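Local coordinates for protein probable benzoylformate decarboxylase (Rhodococcus jostii, PDB 7ORX) that belongs to the thiamine diphosphate-dependent enzymes and binds thiamine diphosphate together with a sodium ion in a three-domain chain, at residues C[255-260]-C[264-269]; C[234-237]-C[242-245]; C[21-26]-C[36-41]; C[58-61]-C[67-70]. One frame throughout, in Å; residues are numbered along the deposited sequence.

Contacts 2 and 4 are buried, their centres about 14 and 10 Å from the centre of the chain; contacts 1 and 3 are partly buried, at about 24 and 23 Å. Contacts 1 and 2 belong to the central domain and meet where Leu256 N donates a probable hydrogen bond to Ile236 O (3.0 Å). Contacts 3 and 4 share the N-terminal sheet, in which strands 22-25 and 68-73 are neighbours. The chemistry varies with place: contact 2 is purely apolar, contact 1 adds a helical backbone bond, contact 3 is a loose pairing at the margin, and contact 4 sets a threonine against a helix.

Contact 1 (C[255-260]-C[264-269]); sequences VLPAGV and SKTLEG
The one ring carried by these segments is the pyrrolidine of Pro257, and Thr266 meets it on its CG-CD side: Thr266 OG1 lies 3.6 Å from both Pro257 CG and Pro257 CD, the two side chains sliding past each other in opposite directions. That hydroxyl finds its polar partner in its own helix, at the carbonyl O of Asp262. With OG1 beside the backbone N (chi1 -57°), Thr266 CG2 stands opposite that nitrogen and reaches Leu256 CD2 at 3.7 Å. The same leucine methyl also touches Leu267 CD2, 3.9 Å away, the two leucines crossing at about a right angle. The indole of Trp235, on the neighbouring strand 234-236, touches Leu256, Thr266 and Leu267, extending this apolar patch. In the Rossmann-like parallel sheet of the central domain, the contact folds the loop from edge strand 252-255 against the last turn of helix 260-266, into which it leads, before the chain runs on to strand 272-276. Gly259 occupies the N-cap position, and the first turn is closed by a weak backbone bond from Ser264 N to Val260 O, long at 3.3 Å but fairly straight (164° at the hydrogen). Ser264 OG also lies close to Val260 O, but its hydrogen-bond partners are Asn290 O, in a loop further along the chain, and Ala261 O within the same helix; the first ties the helix to that loop.

Contact 2 (C[234-237]-C[242-245]); sequences VWIA and RCPF
Ile236 and Pro244 are the nearest backbone neighbours, with CA atoms 7.4 Å apart, a spacing that side chains rather than paired backbones fill. Segment 234-237 includes a strand of the six-stranded parallel sheet of the central domain, which has a Rossmann-like fold; segment 242-245 belongs to the loop that leads to the adjoining strand 252-255 and folds back over the sheet. Val234 and Phe245 approach from opposite directions. One valine methyl, CG1, stands over the middle of the phenyl ring, 3.8 Å from its centroid and 11° off the ring normal, a clear CH-pi contact. It gets there by being anti to the backbone N (chi1 172°), while the second methyl, CG2, reaches the far end of the ring, 3.7 Å from Phe245 CZ. Helix 220-230 adds to this packing, since Phe245 touches Ala223, Val224 and Ala227, and His249 meets the same ring edge-to-face. Farther along the strand, Ile236 takes the proline and cysteine of the loop. Its CD1 comes within 4.2 Å of Cys243 SG, and the same methyl lies 3.8 Å from Pro244 CD.

Contact 3 (C[21-26]-C[36-41]); sequences TTVFGN and SGMPDD
Val23 meets Met38, and Thr21 meets Asp41, in two separate van der Waals touches between segment 21-26, which holds strand 22-25, and the loop that follows helix 32-35. This is the strand-helix-strand passage at one margin of the parallel sheet of the N-terminal thiamine diphosphate-binding domain, the loop returning the chain to edge strand 43-46 beside strand 22-25. In the first touch the methionine is stretched out, with chi1, chi2 and chi3 at 179°, 161° and -179°, which carries its terminal methyl across to the strand; Met38 CE ends 4.3 Å from Val23 CG2. In the second, Thr21 and Asp41 are the nearest backbone pair, CA atoms 7.1 Å apart, and Thr21 CB faces the carbonyl O of Asp41 at 4.2 Å. These separations describe light packing rather than directed bonds.

The second shell explains the placing. Met38 packs against Tyr12 of helix 7-17, against Tyr44 of strand 43-46 and against Pro477 of the second subunit, which puts the loop at a subunit boundary. The strand is held between two neighbours: Val23 makes backbone hydrogen bonds with Arg43 and Val45 on one side, and Phe24 with Leu69 and Asn71 of strand 68-73 on the other. Just ahead of the strand, Thr21 is joined to Arg43 in the same way. Farther along, Asn26 enters the cofactor pocket and touches thiamine diphosphate. Asp41 OD2 forms a salt bridge with Arg16 NE of helix 7-17, so the same oxygen that lies 4.4 Å from the Thr21 methyl CG2 is held by that helix.

Contact 4 (C[58-61]-C[67-70]); sequences DGYS and ATLV
Van der Waals packing comes first: Ser61 and Tyr60 of helix 50-64 both press against Thr68, the opening residue of strand 68-73. The helix and the strand form the second half of a beta-alpha-beta crossover in the N-terminal thiamine diphosphate-binding domain, which runs from strand 43-46 through the helix to strand 68-73, with strand 22-25 lying between the two strands in the sheet. The backbones are nearest at Ser61 and Thr68, whose CA atoms are 6.0 Å apart. Ser61 CB sits 3.6 Å from Thr68 OG1 and 4.2 Å from Thr68 CB, so the serine contributes its methylene to this packing. Tyr60 offers ring carbon CD1 instead, 4.0 Å from Thr68 OG1, which approaches the edge of the ring in its plane; the threonine methyl CG2 lies 4.1 Å from the same carbon.

The polar ends face the connecting turn. Ser61 OG and Thr68 OG1 each make a weak hydrogen bond to the carbonyl O of Glu66, in the turn that joins helix to strand, so one acceptor serves hydroxyls from both elements.

Among aromatic contacts, the Tyr60 ring meets that of Phe24 with the planes at about 60°, which joins the helix to strand 22-25. Thr68 packs on Phe24 as well, a contact between the two neighbouring strands. The threonine has chi1 of -61°, which sets OG1 beside its backbone N and brings both OG1 and CG2 close to Tyr60 CD1.

Contact 1 (C[255-260]-C[264-269])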
ATOM      1  N   VAL C 255      32.319  -2.121 -21.115  1.00 64.62           N
ATOM      2  CA  VAL C 255      30.999  -2.327 -20.489  1.00 64.65           C
ATOM      3  C   VAL C 255      30.328  -3.511 -21.164  1.00 65.41           C
ATOM      4  O   VAL C 255      30.296  -3.553 -22.339  1.00 67.83           O
ATOM      5  CB  VAL C 255      30.176  -1.046 -20.609  1.00 64.45           C
ATOM      6  CG1 VAL C 255      28.754  -1.215 -20.120  1.00 65.65           C
ATOM      7  CG2 VAL C 255      30.845   0.075 -19.847  1.00 64.28           C
ATOM      8  N   LEU C 256      29.797  -4.452 -20.403  1.00 65.90           N
ATOM      9  CA  LEU C 256      29.047  -5.595 -20.959  1.00 65.44           C
ATOM     10  C   LEU C 256      27.797  -5.020 -21.594  1.00 65.42           C
ATOM     11  O   LEU C 256      27.254  -4.044 -21.104  1.00 64.36           O
ATOM     12  CB  LEU C 256      28.731  -6.576 -19.828  1.00 64.68           C
ATOM     13  CG  LEU C 256      29.930  -7.398 -19.400  1.00 64.61           C
ATOM     14  CD1 LEU C 256      29.586  -8.333 -18.270  1.00 65.06           C
ATOM     15  CD2 LEU C 256      30.458  -8.201 -20.559  1.00 65.25           C
ATOM     16  N   PRO C 257      27.345  -5.572 -22.730  1.00 67.25           N
ATOM     17  CA  PRO C 257      26.098  -5.120 -23.348  1.00 69.14           C
ATOM     18  C   PRO C 257      24.925  -5.580 -22.485  1.00 71.09           C
ATOM     19  O   PRO C 257      25.044  -6.611 -21.824  1.00 73.86           O
ATOM     20  CB  PRO C 257      26.092  -5.810 -24.703  1.00 69.57           C
ATOM     21  CG  PRO C 257      26.970  -7.029 -24.494  1.00 69.31           C
ATOM     22  CD  PRO C 257      28.027  -6.620 -23.503  1.00 68.15           C
ATOM     23  N   ALA C 258      23.837  -4.813 -22.492  1.00 72.39           N
ATOM     24  CA  ALA C 258      22.683  -4.982 -21.572  1.00 72.49           C
ATOM     25  C   ALA C 258      21.595  -5.810 -22.261  1.00 75.50           C
ATOM     26  O   ALA C 258      20.406  -5.517 -22.067  1.00 77.42           O
ATOM     27  CB  ALA C 258      22.173  -3.631 -21.129  1.00 71.24           C
ATOM     28  N   GLY C 259      22.000  -6.792 -23.058  1.00 79.02           N
ATOM     29  CA  GLY C 259      21.129  -7.825 -23.640  1.00 81.72           C
ATOM     30  C   GLY C 259      21.570  -9.177 -23.117  1.00 82.69           C
ATOM     31  O   GLY C 259      22.767  -9.358 -22.852  1.00 82.45           O
ATOM     32  N   VAL C 260      20.636 -10.105 -22.953  1.00 82.61           N
ATOM     33  CA  VAL C 260      20.940 -11.424 -22.335  1.00 82.75           C
ATOM     34  C   VAL C 260      21.899 -12.206 -23.254  1.00 84.94           C
ATOM     35  O   VAL C 260      22.948 -12.661 -22.774  1.00 86.32           O
ATOM     36  CB  VAL C 260      19.638 -12.189 -22.059  1.00 83.44           C
ATOM     37  CG1 VAL C 260      19.902 -13.534 -21.440  1.00 84.82           C
ATOM     38  CG2 VAL C 260      18.683 -11.383 -21.192  1.00 84.70           C
ATOM     39  N   SER C 264      26.261 -12.896 -22.767  1.00 79.61           N
ATOM     40  CA  SER C 264      26.803 -14.272 -22.685  1.00 84.08           C
ATOM     41  C   SER C 264      27.765 -14.538 -23.852  1.00 86.73           C
ATOM     42  O   SER C 264      28.747 -15.281 -23.654  1.00 87.75           O
ATOM     43  CB  SER C 264      25.704 -15.298 -22.570  1.00 86.15           C
ATOM     44  OG  SER C 264      24.845 -15.221 -23.684  1.00 89.30           O
ATOM     45  N   LYS C 265      27.516 -13.949 -25.026  1.00 93.58           N
ATOM     46  CA  LYS C 265      28.382 -14.105 -26.231  1.00 95.34           C
ATOM     47  C   LYS C 265      29.724 -13.398 -25.965  1.00 90.21           C
ATOM     48  O   LYS C 265      30.767 -13.947 -26.346  1.00 89.16           O
ATOM     49  CB  LYS C 265      27.644 -13.627 -27.491  1.00101.82           C
ATOM     50  CG  LYS C 265      28.440 -13.695 -28.806  1.00108.79           C
ATOM     51  CD  LYS C 265      28.700 -12.301 -29.451  1.00117.10           C
ATOM     52  CE  LYS C 265      30.129 -12.047 -29.930  1.00120.66           C
ATOM     53  NZ  LYS C 265      30.506 -12.925 -31.068  1.00121.22           N
ATOM     54  N   THR C 266      29.695 -12.231 -25.319  1.00 86.24           N
ATOM     55  CA  THR C 266      30.897 -11.427 -24.968  1.00 84.55           C
ATOM     56  C   THR C 266      31.823 -12.215 -24.029  1.00 85.56           C
ATOM     57  O   THR C 266      33.048 -12.155 -24.258  1.00 84.19           O
ATOM     58  CB  THR C 266      30.490 -10.105 -24.322  1.00 83.89           C
ATOM     59  OG1 THR C 266      29.634  -9.397 -25.222  1.00 83.17           O
ATOM     60  CG2 THR C 266      31.670  -9.245 -23.946  1.00 83.30           C
ATOM     61  N   LEU C 267      31.269 -12.911 -23.012  1.00 84.82           N
ATOM     62  CA  LEU C 267      32.047 -13.665 -21.990  1.00 84.07           C
ATOM     63  C   LEU C 267      32.296 -15.113 -22.423  1.00 87.96           C
ATOM     64  O   LEU C 267      32.793 -15.908 -21.585  1.00 90.82           O
ATOM     65  CB  LEU C 267      31.274 -13.661 -20.668  1.00 83.42           C
ATOM     66  CG  LEU C 267      30.992 -12.308 -20.040  1.00 82.27           C
ATOM     67  CD1 LEU C 267      30.227 -12.472 -18.751  1.00 79.17           C
ATOM     68  CD2 LEU C 267      32.277 -11.532 -19.809  1.00 81.99           C
ATOM     69  N   GLU C 268      31.929 -15.473 -23.651  1.00 92.19           N
ATOM     70  CA  GLU C 268      32.209 -16.815 -24.226  1.00 93.93           C
ATOM     71  C   GLU C 268      33.699 -17.120 -23.985  1.00 91.16           C
ATOM     72  O   GLU C 268      34.548 -16.210 -24.196  1.00 89.82           O
ATOM     73  CB  GLU C 268      31.791 -16.803 -25.705  1.00 96.36           C
ATOM     74  CG  GLU C 268      31.789 -18.151 -26.435  1.00101.56           C
ATOM     75  CD  GLU C 268      32.184 -18.111 -27.933  1.00102.81           C
ATOM     76  OE1 GLU C 268      32.142 -17.006 -28.556  1.00104.65           O
ATOM     77  OE2 GLU C 268      32.583 -19.173 -28.486  1.00100.45           O
ATOM     78  N   GLY C 269      33.999 -18.320 -23.492  1.00 88.64           N
ATOM     79  CA  GLY C 269      35.380 -18.767 -23.247  1.00 88.82           C
ATOM     80  C   GLY C 269      35.775 -18.694 -21.775  1.00 87.03           C
ATOM     81  O   GLY C 269      36.800 -19.261 -21.415  1.00 87.83           O
TER

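Contact 2 (C[234-237]-C[242-245])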
ATOM      1  N   VAL C 234      38.735  -7.459 -16.972  1.00 68.17           N
ATOM      2  CA  VAL C 234      37.718  -6.767 -16.143  1.00 67.73           C
ATOM      3  C   VAL C 234      36.726  -6.081 -17.068  1.00 67.73           C
ATOM      4  O   VAL C 234      37.146  -5.266 -17.834  1.00 70.38           O
ATOM      5  CB  VAL C 234      38.369  -5.759 -15.196  1.00 67.34           C
ATOM      6  CG1 VAL C 234      37.330  -4.913 -14.479  1.00 66.80           C
ATOM      7  CG2 VAL C 234      39.271  -6.456 -14.189  1.00 68.54           C
ATOM      8  N   TRP C 235      35.463  -6.430 -16.974  1.00 67.86           N
ATOM      9  CA  TRP C 235      34.334  -5.727 -17.605  1.00 67.29           C
ATOM     10  C   TRP C 235      33.550  -4.999 -16.533  1.00 67.97           C
ATOM     11  O   TRP C 235      33.517  -5.484 -15.379  1.00 69.53           O
ATOM     12  CB  TRP C 235      33.409  -6.720 -18.279  1.00 67.63           C
ATOM     13  CG  TRP C 235      34.036  -7.459 -19.397  1.00 68.54           C
ATOM     14  CD1 TRP C 235      34.852  -8.543 -19.350  1.00 69.36           C
ATOM     15  CD2 TRP C 235      33.845  -7.140 -20.780  1.00 69.40           C
ATOM     16  NE1 TRP C 235      35.197  -8.917 -20.629  1.00 70.54           N
ATOM     17  CE2 TRP C 235      34.590  -8.074 -21.515  1.00 69.66           C
ATOM     18  CE3 TRP C 235      33.138  -6.128 -21.449  1.00 70.00           C
ATOM     19  CZ2 TRP C 235      34.631  -8.027 -22.895  1.00 71.77           C
ATOM     20  CZ3 TRP C 235      33.210  -6.064 -22.814  1.00 70.32           C
ATOM     21  CH2 TRP C 235      33.952  -7.002 -23.526  1.00 71.37           C
ATOM     22  N   ILE C 236      32.874  -3.936 -16.919  1.00 68.63           N
ATOM     23  CA  ILE C 236      31.900  -3.274 -16.016  1.00 69.56           C
ATOM     24  C   ILE C 236      30.526  -3.913 -16.259  1.00 68.59           C
ATOM     25  O   ILE C 236      30.158  -4.084 -17.433  1.00 71.73           O
ATOM     26  CB  ILE C 236      31.935  -1.761 -16.275  1.00 71.39           C
ATOM     27  CG1 ILE C 236      33.279  -1.184 -15.839  1.00 72.24           C
ATOM     28  CG2 ILE C 236      30.776  -1.045 -15.598  1.00 72.66           C
ATOM     29  CD1 ILE C 236      33.426   0.301 -16.177  1.00 73.27           C
ATOM     30  N   ALA C 237      29.769  -4.208 -15.220  1.00 64.10           N
ATOM     31  CA  ALA C 237      28.411  -4.738 -15.362  1.00 63.31           C
ATOM     32  C   ALA C 237      27.558  -3.802 -16.196  1.00 62.96           C
ATOM     33  O   ALA C 237      27.673  -2.578 -16.140  1.00 61.53           O
ATOM     34  CB  ALA C 237      27.789  -4.880 -13.999  1.00 64.31           C
ATOM     35  N   ARG C 242      28.208   3.937 -12.197  1.00 67.94           N
ATOM     36  CA  ARG C 242      29.518   4.396 -11.677  1.00 67.49           C
ATOM     37  C   ARG C 242      30.628   3.668 -12.423  1.00 68.77           C
ATOM     38  O   ARG C 242      30.351   2.685 -13.097  1.00 72.78           O
ATOM     39  CB  ARG C 242      29.612   4.156 -10.179  1.00 66.61           C
ATOM     40  CG  ARG C 242      28.457   4.791  -9.404  1.00 66.77           C
ATOM     41  CD  ARG C 242      28.573   4.539  -7.901  1.00 66.19           C
ATOM     42  NE  ARG C 242      29.710   5.239  -7.330  1.00 65.83           N
ATOM     43  CZ  ARG C 242      29.748   5.780  -6.134  1.00 65.54           C
ATOM     44  NH1 ARG C 242      28.691   5.710  -5.348  1.00 66.45           N
ATOM     45  NH2 ARG C 242      30.836   6.419  -5.731  1.00 65.22           N
ATOM     46  N   CYS C 243      31.848   4.142 -12.319  1.00 67.40           N
ATOM     47  CA  CYS C 243      33.002   3.469 -12.923  1.00 67.26           C
ATOM     48  C   CYS C 243      33.859   2.884 -11.808  1.00 66.91           C
ATOM     49  O   CYS C 243      34.443   3.616 -11.017  1.00 67.81           O
ATOM     50  CB  CYS C 243      33.843   4.435 -13.733  1.00 68.40           C
ATOM     51  SG  CYS C 243      35.318   3.618 -14.389  1.00 72.25           S
ATOM     52  N   PRO C 244      33.889   1.557 -11.668  1.00 65.94           N
ATOM     53  CA  PRO C 244      34.595   0.914 -10.573  1.00 67.39           C
ATOM     54  C   PRO C 244      36.049   0.520 -10.826  1.00 68.26           C
ATOM     55  O   PRO C 244      36.651  -0.180 -10.010  1.00 70.82           O
ATOM     56  CB  PRO C 244      33.774  -0.367 -10.402  1.00 67.09           C
ATOM     57  CG  PRO C 244      33.384  -0.703 -11.814  1.00 67.78           C
ATOM     58  CD  PRO C 244      33.046   0.634 -12.418  1.00 66.43           C
ATOM     59  N   PHE C 245      36.620   0.961 -11.930  1.00 67.81           N
ATOM     60  CA  PHE C 245      37.962   0.465 -12.324  1.00 68.01           C
ATOM     61  C   PHE C 245      38.636   1.466 -13.239  1.00 68.36           C
ATOM     62  O   PHE C 245      37.954   2.120 -14.016  1.00 68.87           O
ATOM     63  CB  PHE C 245      37.773  -0.848 -13.071  1.00 67.38           C
ATOM     64  CG  PHE C 245      38.983  -1.721 -13.109  1.00 66.75           C
ATOM     65  CD1 PHE C 245      39.321  -2.489 -12.012  1.00 66.02           C
ATOM     66  CD2 PHE C 245      39.726  -1.832 -14.262  1.00 66.56           C
ATOM     67  CE1 PHE C 245      40.422  -3.322 -12.044  1.00 66.08           C
ATOM     68  CE2 PHE C 245      40.827  -2.681 -14.300  1.00 67.16           C
ATOM     69  CZ  PHE C 245      41.187  -3.414 -13.184  1.00 67.48           C
TER

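Contact 3 (C[21-26]-C[36-41])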
ATOM      1  N   THR C  21      24.493  18.566   7.966  1.00 81.52           N
ATOM      2  CA  THR C  21      24.502  20.039   8.107  1.00 82.57           C
ATOM      3  C   THR C  21      24.263  20.750   6.762  1.00 80.56           C
ATOM      4  O   THR C  21      24.202  21.978   6.771  1.00 81.12           O
ATOM      5  CB  THR C  21      25.819  20.458   8.742  1.00 85.31           C
ATOM      6  OG1 THR C  21      26.825  19.719   8.064  1.00 86.28           O
ATOM      7  CG2 THR C  21      25.858  20.139  10.213  1.00 87.13           C
ATOM      8  N   THR C  22      24.063  20.009   5.675  1.00 77.25           N
ATOM      9  CA  THR C  22      23.703  20.566   4.363  1.00 76.16           C
ATOM     10  C   THR C  22      22.303  20.101   4.001  1.00 72.86           C
ATOM     11  O   THR C  22      22.079  18.906   3.940  1.00 75.47           O
ATOM     12  CB  THR C  22      24.736  20.142   3.322  1.00 78.26           C
ATOM     13  OG1 THR C  22      26.000  20.516   3.853  1.00 82.93           O
ATOM     14  CG2 THR C  22      24.508  20.782   1.975  1.00 77.92           C
ATOM     15  N   VAL C  23      21.393  21.021   3.782  1.00 71.78           N
ATOM     16  CA  VAL C  23      19.953  20.699   3.591  1.00 71.01           C
ATOM     17  C   VAL C  23      19.512  21.177   2.186  1.00 69.13           C
ATOM     18  O   VAL C  23      19.686  22.373   1.874  1.00 71.44           O
ATOM     19  CB  VAL C  23      19.147  21.371   4.710  1.00 71.34           C
ATOM     20  CG1 VAL C  23      17.667  21.075   4.611  1.00 71.78           C
ATOM     21  CG2 VAL C  23      19.691  20.990   6.044  1.00 72.50           C
ATOM     22  N   PHE C  24      18.978  20.297   1.359  1.00 65.28           N
ATOM     23  CA  PHE C  24      18.492  20.649   0.007  1.00 64.51           C
ATOM     24  C   PHE C  24      16.980  20.808   0.111  1.00 64.77           C
ATOM     25  O   PHE C  24      16.399  19.952   0.750  1.00 64.31           O
ATOM     26  CB  PHE C  24      18.951  19.567  -0.962  1.00 62.53           C
ATOM     27  CG  PHE C  24      20.454  19.446  -1.081  1.00 62.10           C
ATOM     28  CD1 PHE C  24      21.196  18.699  -0.174  1.00 60.84           C
ATOM     29  CD2 PHE C  24      21.133  20.098  -2.093  1.00 62.04           C
ATOM     30  CE1 PHE C  24      22.571  18.584  -0.312  1.00 61.02           C
ATOM     31  CE2 PHE C  24      22.508  19.980  -2.215  1.00 62.56           C
ATOM     32  CZ  PHE C  24      23.226  19.221  -1.324  1.00 61.94           C
ATOM     33  N   GLY C  25      16.366  21.860  -0.418  1.00 66.23           N
ATOM     34  CA  GLY C  25      14.946  22.102  -0.145  1.00 67.62           C
ATOM     35  C   GLY C  25      14.271  22.921  -1.233  1.00 71.28           C
ATOM     36  O   GLY C  25      14.949  23.634  -1.993  1.00 73.55           O
ATOM     37  N   ASN C  26      12.965  22.757  -1.366  1.00 71.69           N
ATOM     38  CA  ASN C  26      12.063  23.759  -1.940  1.00 71.98           C
ATOM     39  C   ASN C  26      10.952  23.949  -0.918  1.00 72.83           C
ATOM     40  O   ASN C  26      10.200  23.021  -0.637  1.00 72.48           O
ATOM     41  CB  ASN C  26      11.471  23.318  -3.273  1.00 73.83           C
ATOM     42  CG  ASN C  26      10.629  24.414  -3.913  1.00 75.36           C
ATOM     43  OD1 ASN C  26       9.398  24.425  -3.765  1.00 75.00           O
ATOM     44  ND2 ASN C  26      11.293  25.343  -4.589  1.00 76.29           N
ATOM     45  N   SER C  36      12.807  27.599  10.456  1.00 91.36           N
ATOM     46  CA  SER C  36      12.986  28.802  11.310  1.00 94.45           C
ATOM     47  C   SER C  36      14.021  28.522  12.411  1.00 93.57           C
ATOM     48  O   SER C  36      14.753  29.449  12.778  1.00 93.41           O
ATOM     49  CB  SER C  36      11.670  29.298  11.870  1.00 97.39           C
ATOM     50  OG  SER C  36      11.047  28.329  12.704  1.00101.75           O
ATOM     51  N   GLY C  37      14.075  27.284  12.901  1.00 93.11           N
ATOM     52  CA  GLY C  37      14.941  26.866  14.014  1.00 95.38           C
ATOM     53  C   GLY C  37      16.290  26.386  13.528  1.00 94.88           C
ATOM     54  O   GLY C  37      17.089  25.915  14.348  1.00 96.86           O
ATOM     55  N   MET C  38      16.551  26.490  12.231  1.00 95.45           N
ATOM     56  CA  MET C  38      17.821  26.037  11.609  1.00 95.03           C
ATOM     57  C   MET C  38      18.974  26.855  12.198  1.00 93.08           C
ATOM     58  O   MET C  38      18.890  28.069  12.288  1.00 94.89           O
ATOM     59  CB  MET C  38      17.732  26.265  10.110  1.00 99.84           C
ATOM     60  CG  MET C  38      18.941  25.875   9.334  1.00105.01           C
ATOM     61  SD  MET C  38      18.442  25.695   7.571  1.00108.43           S
ATOM     62  CE  MET C  38      20.014  25.219   6.867  1.00110.31           C
ATOM     63  N   PRO C  39      20.052  26.223  12.699  1.00 90.10           N
ATOM     64  CA  PRO C  39      21.238  26.956  13.160  1.00 92.82           C
ATOM     65  C   PRO C  39      22.089  27.639  12.075  1.00 94.81           C
ATOM     66  O   PRO C  39      21.819  27.435  10.921  1.00 96.90           O
ATOM     67  CB  PRO C  39      22.104  25.862  13.811  1.00 91.16           C
ATOM     68  CG  PRO C  39      21.132  24.749  14.089  1.00 88.94           C
ATOM     69  CD  PRO C  39      20.148  24.773  12.941  1.00 87.28           C
ATOM     70  N   ASP C  40      23.139  28.346  12.485  1.00 99.04           N
ATOM     71  CA  ASP C  40      24.058  29.102  11.602  1.00101.88           C
ATOM     72  C   ASP C  40      25.095  28.188  10.953  1.00101.14           C
ATOM     73  O   ASP C  40      25.497  28.531   9.849  1.00102.93           O
ATOM     74  CB  ASP C  40      24.709  30.260  12.363  1.00108.31           C
ATOM     75  CG  ASP C  40      23.721  31.391  12.608  1.00113.65           C
ATOM     76  OD1 ASP C  40      22.628  31.338  11.979  1.00112.48           O
ATOM     77  OD2 ASP C  40      24.046  32.322  13.418  1.00119.74           O
ATOM     78  N   ASP C  41      25.505  27.082  11.579  1.00100.38           N
ATOM     79  CA  ASP C  41      26.531  26.167  10.992  1.00 99.61           C
ATOM     80  C   ASP C  41      25.908  25.300   9.869  1.00 94.50           C
ATOM     81  O   ASP C  41      26.646  24.539   9.210  1.00 94.92           O
ATOM     82  CB  ASP C  41      27.268  25.361  12.078  1.00101.28           C
ATOM     83  CG  ASP C  41      26.386  24.527  13.001  1.00103.82           C
ATOM     84  OD1 ASP C  41      25.412  25.100  13.581  1.00104.05           O
ATOM     85  OD2 ASP C  41      26.671  23.297  13.145  1.00104.17           O
TER

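Contact 4 (C[58-61]-C[67-70])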
ATOM      1  N   ASP C  58      21.152  13.946  -4.340  1.00 67.07           N
ATOM      2  CA  ASP C  58      21.653  12.610  -4.754  1.00 67.50           C
ATOM      3  C   ASP C  58      23.125  12.770  -5.158  1.00 67.81           C
ATOM      4  O   ASP C  58      23.977  12.024  -4.645  1.00 67.31           O
ATOM      5  CB  ASP C  58      20.771  12.006  -5.853  1.00 69.40           C
ATOM      6  CG  ASP C  58      20.874  10.481  -5.982  1.00 71.69           C
ATOM      7  OD1 ASP C  58      21.459   9.855  -5.069  1.00 75.48           O
ATOM      8  OD2 ASP C  58      20.388   9.896  -7.012  1.00 73.45           O
ATOM      9  N   GLY C  59      23.421  13.732  -6.034  1.00 66.69           N
ATOM     10  CA  GLY C  59      24.800  13.948  -6.476  1.00 67.17           C
ATOM     11  C   GLY C  59      25.700  14.234  -5.294  1.00 66.34           C
ATOM     12  O   GLY C  59      26.820  13.703  -5.223  1.00 65.31           O
ATOM     13  N   TYR C  60      25.230  15.072  -4.390  1.00 67.36           N
ATOM     14  CA  TYR C  60      26.020  15.471  -3.203  1.00 69.55           C
ATOM     15  C   TYR C  60      26.346  14.202  -2.391  1.00 69.45           C
ATOM     16  O   TYR C  60      27.483  13.983  -1.955  1.00 68.49           O
ATOM     17  CB  TYR C  60      25.238  16.503  -2.395  1.00 70.33           C
ATOM     18  CG  TYR C  60      26.035  17.075  -1.265  1.00 71.80           C
ATOM     19  CD1 TYR C  60      26.029  16.468  -0.027  1.00 70.96           C
ATOM     20  CD2 TYR C  60      26.804  18.211  -1.442  1.00 74.25           C
ATOM     21  CE1 TYR C  60      26.787  16.963   1.010  1.00 72.37           C
ATOM     22  CE2 TYR C  60      27.567  18.718  -0.408  1.00 76.95           C
ATOM     23  CZ  TYR C  60      27.536  18.104   0.836  1.00 74.50           C
ATOM     24  OH  TYR C  60      28.265  18.606   1.863  1.00 74.82           O
ATOM     25  N   SER C  61      25.348  13.346  -2.251  1.00 68.44           N
ATOM     26  CA  SER C  61      25.459  12.092  -1.501  1.00 68.92           C
ATOM     27  C   SER C  61      26.441  11.123  -2.161  1.00 69.90           C
ATOM     28  O   SER C  61      27.216  10.475  -1.468  1.00 72.58           O
ATOM     29  CB  SER C  61      24.120  11.485  -1.348  1.00 69.41           C
ATOM     30  OG  SER C  61      24.265  10.114  -0.996  1.00 73.90           O
ATOM     31  N   ALA C  67      25.025  10.142   4.381  1.00 74.12           N
ATOM     32  CA  ALA C  67      23.569  10.404   4.376  1.00 71.34           C
ATOM     33  C   ALA C  67      23.358  11.887   4.112  1.00 70.55           C
ATOM     34  O   ALA C  67      24.233  12.636   4.491  1.00 70.86           O
ATOM     35  CB  ALA C  67      22.964  10.008   5.698  1.00 72.32           C
ATOM     36  N   THR C  68      22.251  12.304   3.495  1.00 70.26           N
ATOM     37  CA  THR C  68      22.038  13.725   3.094  1.00 70.99           C
ATOM     38  C   THR C  68      20.589  14.137   3.272  1.00 67.52           C
ATOM     39  O   THR C  68      19.741  13.350   2.917  1.00 64.97           O
ATOM     40  CB  THR C  68      22.447  13.916   1.630  1.00 74.68           C
ATOM     41  OG1 THR C  68      23.830  13.579   1.591  1.00 81.14           O
ATOM     42  CG2 THR C  68      22.239  15.313   1.093  1.00 75.64           C
ATOM     43  N   LEU C  69      20.337  15.339   3.760  1.00 68.52           N
ATOM     44  CA  LEU C  69      18.974  15.724   4.191  1.00 70.66           C
ATOM     45  C   LEU C  69      18.279  16.484   3.069  1.00 69.02           C
ATOM     46  O   LEU C  69      18.851  17.408   2.529  1.00 67.25           O
ATOM     47  CB  LEU C  69      19.075  16.581   5.461  1.00 74.02           C
ATOM     48  CG  LEU C  69      17.750  16.961   6.120  1.00 76.38           C
ATOM     49  CD1 LEU C  69      16.936  15.734   6.523  1.00 77.97           C
ATOM     50  CD2 LEU C  69      18.021  17.817   7.349  1.00 78.59           C
ATOM     51  N   VAL C  70      17.043  16.141   2.792  1.00 68.45           N
ATOM     52  CA  VAL C  70      16.190  16.867   1.815  1.00 68.21           C
ATOM     53  C   VAL C  70      14.954  17.349   2.574  1.00 70.54           C
ATOM     54  O   VAL C  70      14.532  16.611   3.442  1.00 73.04           O
ATOM     55  CB  VAL C  70      15.817  15.910   0.682  1.00 65.69           C
ATOM     56  CG1 VAL C  70      14.854  16.548  -0.283  1.00 66.00           C
ATOM     57  CG2 VAL C  70      17.063  15.371  -0.002  1.00 64.97           C
TER